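Long-range contact in TetR family Transcriptional regulator (Streptococcus agalactiae 2603V/R, PDB 3KKC), which probably binds DNA through an N-terminal helix-turn-helix domain, as TetR family transcriptional regulators do: residues A[72-83]-A[120-129]. Residues are numbered along the deposited sequence; the frame is centred on the assembly and turned at random.
Sequences FKQGRDVTFEEY and DVYPRLREEY. With IMD (imidazole), chain F.
Asp120 touches Tyr83 in the first turn of helix 80-93 and Phe72 just after helix 57-71. Its CB lies 3.3 Å from the hydroxyl OH of Tyr83, and its OD2 lies 3.5 Å from CB of Phe72. Val121 follows with an apolar branch: its CG2 comes to the edge of the Tyr83 ring, 4.0 Å from CE2.

Arg124 lies alongside Phe80, the two side chains running in opposite directions. Its CB sits 3.4 Å from CE1 of Phe80. Farther out, the bend at chi3 (84°) carries NH2 of Arg124 to 3.0 Å from CB of Phe80, near the start of helix 80-93. Leu125 CB meets the ring tip, 4.1 Å from CZ of Phe80.

Arg124 NH1 and Glu128 OE1 form a salt bridge of 3.1 Å. The carboxylate carbon CD is above the guanidinium plane, offset toward the rim. OE1 is also well out of that plane, so the bridge rests on charge alone and no N-H points at it. Tyr129 closes the hole around the Phe80 knob, which Arg124, Leu125 and Glu128 also line. The two rings are oblique, with planes at 51°. Phe80 reaches this hole with CG anti to its backbone N (chi1 180°). The Tyr129 OH lies 2.5 Å from OE2 of Glu81, which approaches the ring at its edge. Leu172 of helix 164-175 packs on Leu125 and Tyr129.

Thr79 caps helix 80-93 by accepting from Glu82 N. The contact thus packs the start of this helix against the end of helix 107-129 in the C-terminal region. Phe80 is held by Leu125 and the Tyr129 ring on one part and by the Arg124 chain and Glu128 on another. Arg124 probably offsets part of the negative charge of Glu128, while nearby Glu81 adds charge of the same sign as Glu128.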
loop_
_atom_site.group_PDB
_atom_site.type_symbol
_atom_site.label_atom_id
_atom_site.label_comp_id
_atom_site.label_asym_id
_atom_site.label_seq_id
_atom_site.Cartn_x
_atom_site.Cartn_y
_atom_site.Cartn_z
ATOM N N PHE A 72 11.978 -0.994 -19.008
ATOM C CA PHE A 72 13.269 -1.208 -18.357
ATOM C C PHE A 72 14.245 -1.931 -19.253
ATOM O O PHE A 72 15.349 -1.455 -19.475
ATOM C CB PHE A 72 13.128 -2.054 -17.080
ATOM C CG PHE A 72 12.013 -1.625 -16.158
ATOM C CD1 PHE A 72 12.166 -0.536 -15.313
ATOM C CD2 PHE A 72 10.831 -2.343 -16.102
ATOM C CE1 PHE A 72 11.145 -0.160 -14.443
ATOM C CE2 PHE A 72 9.814 -1.973 -15.238
ATOM C CZ PHE A 72 9.975 -0.885 -14.408
ATOM N N LYS A 73 13.842 -3.106 -19.727
ATOM C CA LYS A 73 14.740 -4.011 -20.435
ATOM C C LYS A 73 15.242 -3.381 -21.732
ATOM O O LYS A 73 15.704 -4.064 -22.650
ATOM C CB LYS A 73 14.062 -5.365 -20.654
ATOM C CG LYS A 73 13.574 -5.990 -19.338
ATOM C CD LYS A 73 12.326 -6.843 -19.546
ATOM C CE LYS A 73 11.463 -6.908 -18.285
ATOM N NZ LYS A 73 10.101 -7.483 -18.552
ATOM N N GLN A 74 15.138 -2.057 -21.776
ATOM C CA GLN A 74 15.783 -1.221 -22.779
ATOM C C GLN A 74 17.302 -1.142 -22.603
ATOM O O GLN A 74 17.813 -0.971 -21.485
ATOM C CB GLN A 74 15.210 0.193 -22.686
ATOM C CG GLN A 74 13.764 0.285 -23.084
ATOM C CD GLN A 74 13.563 -0.077 -24.535
ATOM O OE1 GLN A 74 12.991 0.698 -25.293
ATOM N NE2 GLN A 74 14.054 -1.249 -24.935
ATOM N N GLY A 75 18.022 -1.263 -23.710
ATOM C CA GLY A 75 19.426 -0.905 -23.728
ATOM C C GLY A 75 19.563 0.493 -24.308
ATOM O O GLY A 75 20.604 0.860 -24.844
ATOM N N ARG A 76 18.485 1.266 -24.204
ATOM C CA ARG A 76 18.422 2.615 -24.759
ATOM C C ARG A 76 19.427 3.533 -24.064
ATOM O O ARG A 76 19.228 3.923 -22.910
ATOM C CB ARG A 76 17.001 3.181 -24.603
ATOM C CG ARG A 76 16.328 3.638 -25.899
ATOM C CD ARG A 76 16.005 2.468 -26.820
ATOM N NE ARG A 76 16.309 2.768 -28.221
ATOM C CZ ARG A 76 15.402 3.066 -29.150
ATOM N NH1 ARG A 76 14.112 3.107 -28.841
ATOM N NH2 ARG A 76 15.787 3.320 -30.395
ATOM N N ASP A 77 20.501 3.885 -24.766
ATOM C CA ASP A 77 21.574 4.676 -24.155
ATOM C C ASP A 77 21.130 6.079 -23.699
ATOM O O ASP A 77 20.888 6.980 -24.504
ATOM C CB ASP A 77 22.829 4.708 -25.048
ATOM C CG ASP A 77 23.011 6.022 -25.776
ATOM O OD1 ASP A 77 24.146 6.539 -25.762
ATOM O OD2 ASP A 77 22.040 6.534 -26.371
ATOM N N VAL A 78 21.005 6.232 -22.386
ATOM C CA VAL A 78 20.588 7.489 -21.791
ATOM C C VAL A 78 21.192 7.620 -20.392
ATOM O O VAL A 78 21.832 6.692 -19.889
ATOM C CB VAL A 78 19.050 7.585 -21.714
ATOM C CG1 VAL A 78 18.446 7.675 -23.118
ATOM C CG2 VAL A 78 18.470 6.398 -20.929
ATOM N N THR A 79 21.014 8.779 -19.772
ATOM C CA THR A 79 21.443 8.953 -18.393
ATOM C C THR A 79 20.442 8.245 -17.508
ATOM O O THR A 79 19.307 7.988 -17.921
ATOM C CB THR A 79 21.479 10.432 -17.990
ATOM O OG1 THR A 79 20.145 10.899 -17.744
ATOM C CG2 THR A 79 22.113 11.264 -19.095
ATOM N N PHE A 80 20.860 7.937 -16.288
ATOM C CA PHE A 80 19.960 7.324 -15.329
ATOM C C PHE A 80 18.610 8.026 -15.270
ATOM O O PHE A 80 17.581 7.364 -15.322
ATOM C CB PHE A 80 20.582 7.271 -13.932
ATOM C CG PHE A 80 19.677 6.649 -12.890
ATOM C CD1 PHE A 80 19.274 5.328 -13.000
ATOM C CD2 PHE A 80 19.216 7.394 -11.814
ATOM C CE1 PHE A 80 18.437 4.760 -12.054
ATOM C CE2 PHE A 80 18.379 6.831 -10.860
ATOM C CZ PHE A 80 17.988 5.513 -10.976
ATOM N N GLU A 81 18.607 9.352 -15.158
ATOM C CA GLU A 81 17.356 10.102 -14.966
ATOM C C GLU A 81 16.541 10.360 -16.235
ATOM O O GLU A 81 15.344 10.646 -16.140
ATOM C CB GLU A 81 17.591 11.416 -14.214
ATOM C CG GLU A 81 18.766 12.230 -14.733
ATOM C CD GLU A 81 19.920 12.255 -13.746
ATOM O OE1 GLU A 81 21.064 11.921 -14.138
ATOM O OE2 GLU A 81 19.667 12.604 -12.571
ATOM N N GLU A 82 17.168 10.270 -17.412
ATOM C CA GLU A 82 16.399 10.201 -18.657
ATOM C C GLU A 82 15.538 8.925 -18.625
ATOM O O GLU A 82 14.358 8.926 -18.981
ATOM C CB GLU A 82 17.320 10.198 -19.881
ATOM C CG GLU A 82 17.943 11.552 -20.213
ATOM C CD GLU A 82 18.777 11.552 -21.502
ATOM O OE1 GLU A 82 19.350 12.613 -21.847
ATOM O OE2 GLU A 82 18.861 10.502 -22.173
ATOM N N TYR A 83 16.168 7.844 -18.188
ATOM C CA TYR A 83 15.544 6.545 -17.998
ATOM C C TYR A 83 14.351 6.599 -17.013
ATOM O O TYR A 83 13.267 6.064 -17.274
ATOM C CB TYR A 83 16.648 5.630 -17.488
ATOM C CG TYR A 83 16.352 4.163 -17.315
ATOM C CD1 TYR A 83 16.622 3.257 -18.330
ATOM C CD2 TYR A 83 15.871 3.670 -16.093
ATOM C CE1 TYR A 83 16.390 1.905 -18.146
ATOM C CE2 TYR A 83 15.646 2.314 -15.892
ATOM C CZ TYR A 83 15.897 1.434 -16.922
ATOM O OH TYR A 83 15.665 0.087 -16.731
ATOM N N ASP A 120 16.448 -2.904 -12.072
ATOM C CA ASP A 120 16.888 -1.942 -13.072
ATOM C C ASP A 120 16.855 -0.506 -12.581
ATOM O O ASP A 120 17.499 0.362 -13.159
ATOM C CB ASP A 120 16.087 -2.121 -14.371
ATOM C CG ASP A 120 16.416 -3.447 -15.094
ATOM O OD1 ASP A 120 17.610 -3.822 -15.194
ATOM O OD2 ASP A 120 15.476 -4.118 -15.572
ATOM N N VAL A 121 16.139 -0.246 -11.498
ATOM C CA VAL A 121 16.130 1.099 -10.940
ATOM C C VAL A 121 16.918 1.241 -9.620
ATOM O O VAL A 121 17.668 2.206 -9.423
ATOM C CB VAL A 121 14.704 1.610 -10.790
ATOM C CG1 VAL A 121 14.640 2.846 -9.862
ATOM C CG2 VAL A 121 14.131 1.906 -12.184
ATOM N N TYR A 122 16.767 0.278 -8.725
ATOM C CA TYR A 122 17.384 0.400 -7.415
ATOM C C TYR A 122 18.913 0.474 -7.425
ATOM O O TYR A 122 19.489 1.369 -6.809
ATOM C CB TYR A 122 16.945 -0.722 -6.486
ATOM C CG TYR A 122 17.680 -0.652 -5.191
ATOM C CD1 TYR A 122 17.469 0.408 -4.316
ATOM C CD2 TYR A 122 18.611 -1.619 -4.848
ATOM C CE1 TYR A 122 18.159 0.499 -3.127
ATOM C CE2 TYR A 122 19.301 -1.548 -3.651
ATOM C CZ TYR A 122 19.072 -0.484 -2.796
ATOM O OH TYR A 122 19.759 -0.407 -1.606
ATOM N N PRO A 123 19.577 -0.485 -8.094
ATOM C CA PRO A 123 21.043 -0.491 -8.056
ATOM C C PRO A 123 21.668 0.840 -8.469
ATOM O O PRO A 123 22.583 1.307 -7.798
ATOM C CB PRO A 123 21.409 -1.615 -9.031
ATOM C CG PRO A 123 20.255 -2.556 -8.942
ATOM C CD PRO A 123 19.047 -1.653 -8.820
ATOM N N ARG A 124 21.181 1.456 -9.536
ATOM C CA ARG A 124 21.683 2.774 -9.892
ATOM C C ARG A 124 21.282 3.842 -8.871
ATOM O O ARG A 124 22.087 4.672 -8.484
ATOM C CB ARG A 124 21.296 3.164 -11.325
ATOM C CG ARG A 124 22.392 2.833 -12.340
ATOM C CD ARG A 124 21.974 3.043 -13.790
ATOM N NE ARG A 124 22.129 4.430 -14.254
ATOM C CZ ARG A 124 23.289 5.088 -14.359
ATOM N NH1 ARG A 124 24.435 4.507 -14.006
ATOM N NH2 ARG A 124 23.300 6.342 -14.802
ATOM N N LEU A 125 20.039 3.808 -8.424
ATOM C CA LEU A 125 19.544 4.775 -7.450
ATOM C C LEU A 125 20.434 4.784 -6.215
ATOM O O LEU A 125 20.697 5.832 -5.620
ATOM C CB LEU A 125 18.116 4.408 -7.037
ATOM C CG LEU A 125 17.434 5.458 -6.168
ATOM C CD1 LEU A 125 17.527 6.827 -6.853
ATOM C CD2 LEU A 125 15.994 5.075 -5.877
ATOM N N ARG A 126 20.888 3.595 -5.837
ATOM C CA ARG A 126 21.693 3.405 -4.640
ATOM C C ARG A 126 23.054 4.063 -4.827
ATOM O O ARG A 126 23.425 4.970 -4.093
ATOM C CB ARG A 126 21.908 1.908 -4.390
ATOM C CG ARG A 126 21.936 1.501 -2.941
ATOM C CD ARG A 126 22.608 2.524 -2.105
ATOM N NE ARG A 126 23.585 1.929 -1.198
ATOM C CZ ARG A 126 24.679 2.555 -0.770
ATOM N NH1 ARG A 126 24.947 3.796 -1.170
ATOM N NH2 ARG A 126 25.511 1.940 0.058
ATOM N N GLU A 127 23.784 3.574 -5.824
ATOM C CA GLU A 127 25.178 3.910 -6.023
ATOM C C GLU A 127 25.325 5.393 -6.339
ATOM O O GLU A 127 26.352 5.999 -6.056
ATOM C CB GLU A 127 25.751 3.026 -7.142
ATOM C CG GLU A 127 26.836 3.659 -8.012
ATOM C CD GLU A 127 26.932 3.015 -9.399
ATOM O OE1 GLU A 127 27.986 2.408 -9.709
ATOM O OE2 GLU A 127 25.955 3.115 -10.184
ATOM N N GLU A 128 24.268 5.988 -6.871
ATOM C CA GLU A 128 24.386 7.286 -7.495
ATOM C C GLU A 128 23.768 8.414 -6.677
ATOM O O GLU A 128 24.133 9.571 -6.858
ATOM C CB GLU A 128 23.738 7.234 -8.870
ATOM C CG GLU A 128 24.403 8.075 -9.900
ATOM C CD GLU A 128 24.098 7.583 -11.298
ATOM O OE1 GLU A 128 24.530 6.448 -11.631
ATOM O OE2 GLU A 128 23.428 8.333 -12.048
ATOM N N TYR A 129 22.831 8.095 -5.789
ATOM C CA TYR A 129 22.142 9.153 -5.042
ATOM C C TYR A 129 22.389 9.131 -3.532
ATOM O O TYR A 129 22.181 10.134 -2.843
ATOM C CB TYR A 129 20.641 9.164 -5.372
ATOM C CG TYR A 129 20.406 9.709 -6.734
ATOM C CD1 TYR A 129 20.783 8.976 -7.845
ATOM C CD2 TYR A 129 19.871 10.973 -6.924
ATOM C CE1 TYR A 129 20.615 9.458 -9.106
ATOM C CE2 TYR A 129 19.703 11.483 -8.201
ATOM C CZ TYR A 129 20.073 10.707 -9.292
ATOM O OH TYR A 129 19.926 11.150 -10.586
HETATM N N1 IMD F . 12.348 3.467 -26.155
HETATM C C2 IMD F . 11.924 4.492 -25.384
HETATM N N3 IMD F . 10.874 5.087 -25.994
HETATM C C4 IMD F . 10.630 4.443 -27.155
HETATM C C5 IMD F . 11.563 3.417 -27.256
#